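Local coordinates for molybdenum cofactor biosynthesis protein (Pyrococcus furiosus, PDB 1XI8), which probably acts as a molybdopterin molybdotransferase of the MoeA family, inserting molybdenum into molybdopterin in the last stage of molybdenum cofactor biosynthesis, at residues I221-L226 with V308-Q313. Numbering follows the deposited sequence.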
ATOM      1  N   ILE A 221      11.671 -10.112 -12.050  1.00 55.00           N
ATOM      2  CA  ILE A 221      10.780  -8.965 -11.962  1.00 55.00           C
ATOM      3  C   ILE A 221       9.847  -9.045 -10.763  1.00 55.00           C
ATOM      4  O   ILE A 221       9.457  -8.022 -10.213  1.00 55.00           O
ATOM      5  CB  ILE A 221       9.933  -8.806 -13.234  1.00 55.00           C
ATOM      6  CG1 ILE A 221       9.102 -10.059 -13.452  1.00 55.00           C
ATOM      7  CG2 ILE A 221      10.830  -8.547 -14.456  1.00 55.00           C
ATOM      8  CD1 ILE A 221       8.126  -9.914 -14.549  1.00 55.00           C
ATOM      9  N   MET A 222       9.489 -10.252 -10.352  1.00 55.00           N
ATOM     10  CA  MET A 222       8.629 -10.382  -9.185  1.00 55.00           C
ATOM     11  C   MET A 222       9.364  -9.925  -7.921  1.00 55.00           C
ATOM     12  O   MET A 222       8.814  -9.175  -7.122  1.00 55.00           O
ATOM     13  CB  MET A 222       8.089 -11.807  -9.029  1.00 55.00           C
ATOM     14  CG  MET A 222       6.957 -11.890  -8.036  1.00 55.00           C
ATOM     15  SD  MET A 222       6.407 -13.563  -7.703  1.00 55.00           S
ATOM     16  CE  MET A 222       7.910 -14.329  -7.135  1.00 55.00           C
ATOM     17  N   LEU A 223      10.607 -10.366  -7.764  1.00 55.00           N
ATOM     18  CA  LEU A 223      11.406 -10.024  -6.591  1.00 55.00           C
ATOM     19  C   LEU A 223      11.754  -8.551  -6.562  1.00 55.00           C
ATOM     20  O   LEU A 223      11.714  -7.912  -5.508  1.00 55.00           O
ATOM     21  CB  LEU A 223      12.681 -10.866  -6.533  1.00 55.00           C
ATOM     22  CG  LEU A 223      12.460 -12.286  -6.013  1.00 55.00           C
ATOM     23  CD1 LEU A 223      13.698 -13.153  -6.209  1.00 55.00           C
ATOM     24  CD2 LEU A 223      12.034 -12.240  -4.545  1.00 55.00           C
ATOM     25  N   SER A 224      12.087  -8.026  -7.737  1.00 55.00           N
ATOM     26  CA  SER A 224      12.444  -6.629  -7.896  1.00 55.00           C
ATOM     27  C   SER A 224      11.317  -5.730  -7.414  1.00 55.00           C
ATOM     28  O   SER A 224      11.560  -4.757  -6.705  1.00 55.00           O
ATOM     29  CB  SER A 224      12.777  -6.335  -9.356  1.00 55.00           C
ATOM     30  OG  SER A 224      13.167  -4.988  -9.537  1.00 55.00           O
ATOM     31  N   ALA A 225      10.086  -6.046  -7.791  1.00 55.00           N
ATOM     32  CA  ALA A 225       8.968  -5.258  -7.308  1.00 55.00           C
ATOM     33  C   ALA A 225       8.730  -5.492  -5.815  1.00 55.00           C
ATOM     34  O   ALA A 225       8.455  -4.545  -5.070  1.00 55.00           O
ATOM     35  CB  ALA A 225       7.722  -5.543  -8.104  1.00 55.00           C
ATOM     36  N   LEU A 226       8.845  -6.744  -5.376  1.00 55.00           N
ATOM     37  CA  LEU A 226       8.676  -7.051  -3.965  1.00 55.00           C
ATOM     38  C   LEU A 226       9.644  -6.254  -3.090  1.00 55.00           C
ATOM     39  O   LEU A 226       9.232  -5.725  -2.067  1.00 55.00           O
ATOM     40  CB  LEU A 226       8.837  -8.549  -3.694  1.00 55.00           C
ATOM     41  CG  LEU A 226       7.708  -9.454  -4.173  1.00 55.00           C
ATOM     42  CD1 LEU A 226       8.169 -10.898  -4.240  1.00 55.00           C
ATOM     43  CD2 LEU A 226       6.470  -9.289  -3.302  1.00 55.00           C
ATOM     44  N   VAL A 308       5.681 -19.313  -6.720  1.00 55.00           N
ATOM     45  CA  VAL A 308       4.875 -19.267  -5.495  1.00 55.00           C
ATOM     46  C   VAL A 308       5.738 -19.530  -4.251  1.00 55.00           C
ATOM     47  O   VAL A 308       5.491 -18.964  -3.198  1.00 55.00           O
ATOM     48  CB  VAL A 308       3.631 -20.197  -5.544  1.00 55.00           C
ATOM     49  CG1 VAL A 308       4.031 -21.580  -5.297  1.00 55.00           C
ATOM     50  CG2 VAL A 308       2.635 -19.822  -4.471  1.00 55.00           C
ATOM     51  N   ALA A 309       6.752 -20.376  -4.389  1.00 55.00           N
ATOM     52  CA  ALA A 309       7.705 -20.608  -3.310  1.00 55.00           C
ATOM     53  C   ALA A 309       8.546 -19.358  -3.047  1.00 55.00           C
ATOM     54  O   ALA A 309       8.835 -19.030  -1.907  1.00 55.00           O
ATOM     55  CB  ALA A 309       8.606 -21.800  -3.634  1.00 55.00           C
ATOM     56  N   VAL A 310       8.928 -18.671  -4.115  1.00 55.00           N
ATOM     57  CA  VAL A 310       9.717 -17.455  -4.013  1.00 55.00           C
ATOM     58  C   VAL A 310       8.935 -16.353  -3.309  1.00 55.00           C
ATOM     59  O   VAL A 310       9.460 -15.658  -2.441  1.00 55.00           O
ATOM     60  CB  VAL A 310      10.198 -16.987  -5.399  1.00 55.00           C
ATOM     61  CG1 VAL A 310      10.816 -15.613  -5.314  1.00 55.00           C
ATOM     62  CG2 VAL A 310      11.200 -17.977  -5.954  1.00 55.00           C
ATOM     63  N   PHE A 311       7.672 -16.214  -3.683  1.00 55.00           N
ATOM     64  CA  PHE A 311       6.781 -15.242  -3.083  1.00 55.00           C
ATOM     65  C   PHE A 311       6.592 -15.560  -1.595  1.00 55.00           C
ATOM     66  O   PHE A 311       6.649 -14.673  -0.742  1.00 55.00           O
ATOM     67  CB  PHE A 311       5.451 -15.300  -3.828  1.00 55.00           C
ATOM     68  CG  PHE A 311       4.442 -14.280  -3.395  1.00 55.00           C
ATOM     69  CD1 PHE A 311       4.408 -13.032  -3.983  1.00 55.00           C
ATOM     70  CD2 PHE A 311       3.500 -14.583  -2.427  1.00 55.00           C
ATOM     71  CE1 PHE A 311       3.461 -12.094  -3.598  1.00 55.00           C
ATOM     72  CE2 PHE A 311       2.558 -13.656  -2.041  1.00 55.00           C
ATOM     73  CZ  PHE A 311       2.535 -12.408  -2.626  1.00 55.00           C
ATOM     74  N   THR A 312       6.363 -16.835  -1.306  1.00 55.00           N
ATOM     75  CA  THR A 312       6.180 -17.322   0.053  1.00 55.00           C
ATOM     76  C   THR A 312       7.389 -17.017   0.924  1.00 55.00           C
ATOM     77  O   THR A 312       7.251 -16.489   2.025  1.00 55.00           O
ATOM     78  CB  THR A 312       5.939 -18.830   0.067  1.00 55.00           C
ATOM     79  OG1 THR A 312       4.687 -19.098  -0.556  1.00 55.00           O
ATOM     80  CG2 THR A 312       5.911 -19.352   1.499  1.00 55.00           C
ATOM     81  N   GLN A 313       8.566 -17.352   0.408  1.00 55.00           N
ATOM     82  CA  GLN A 313       9.814 -17.103   1.094  1.00 55.00           C
ATOM     83  C   GLN A 313      10.050 -15.610   1.301  1.00 55.00           C
ATOM     84  O   GLN A 313      10.587 -15.202   2.331  1.00 55.00           O
ATOM     85  CB  GLN A 313      10.978 -17.749   0.334  1.00 55.00           C
ATOM     86  CG  GLN A 313      10.984 -19.273   0.387  1.00 55.00           C
ATOM     87  CD  GLN A 313      11.969 -19.906  -0.591  1.00 55.00           C
ATOM     88  OE1 GLN A 313      12.379 -19.296  -1.588  1.00 55.00           O
ATOM     89  NE2 GLN A 313      12.345 -21.144  -0.314  1.00 55.00           N
TER
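Behind the apolar seam in which Val310 and Phe311 meet Met222, Leu223 and Leu226, the carbonyl oxygen of Val308 is gripped twice by Thr312, whose N and OG1 reach it from opposite faces of the carbonyl plane. The hydroxyl bond, Thr312 OG1 to Val308 O, is 2.8 Å long, so the hydroxyl of the buried Thr312 is satisfied within its own helix. Across the interface no hydrogen bond forms; the two helical segments run nearly parallel, 18° apart with axes 10.7 Å from each other, and side chains fill the gap. Val310 CG1 is the point both side chains share: it lies 3.7 Å from Met222 CE and equally close to Leu223 CD2, the Leu223 and Val310 side chains crossing at about a right angle. Met222 extends with CG anti to its N, then bends at chi3 (57°), which brings CE in over Val310 and toward Phe311 CB. One turn further along helix 219-229, Leu226 CD2 approaches Phe311 CE1 obliquely at 4.1 Å. Tyr403 and Phe352 also pack around that ring, while Ala174 and Pro170 of the second subunit press on Met222 and Leu226. The contact thus joins the crossover helix 219-229, between parallel strands 191-196 and 233-239, to helix 307-326, which follows strand 300-302 of the same sheet.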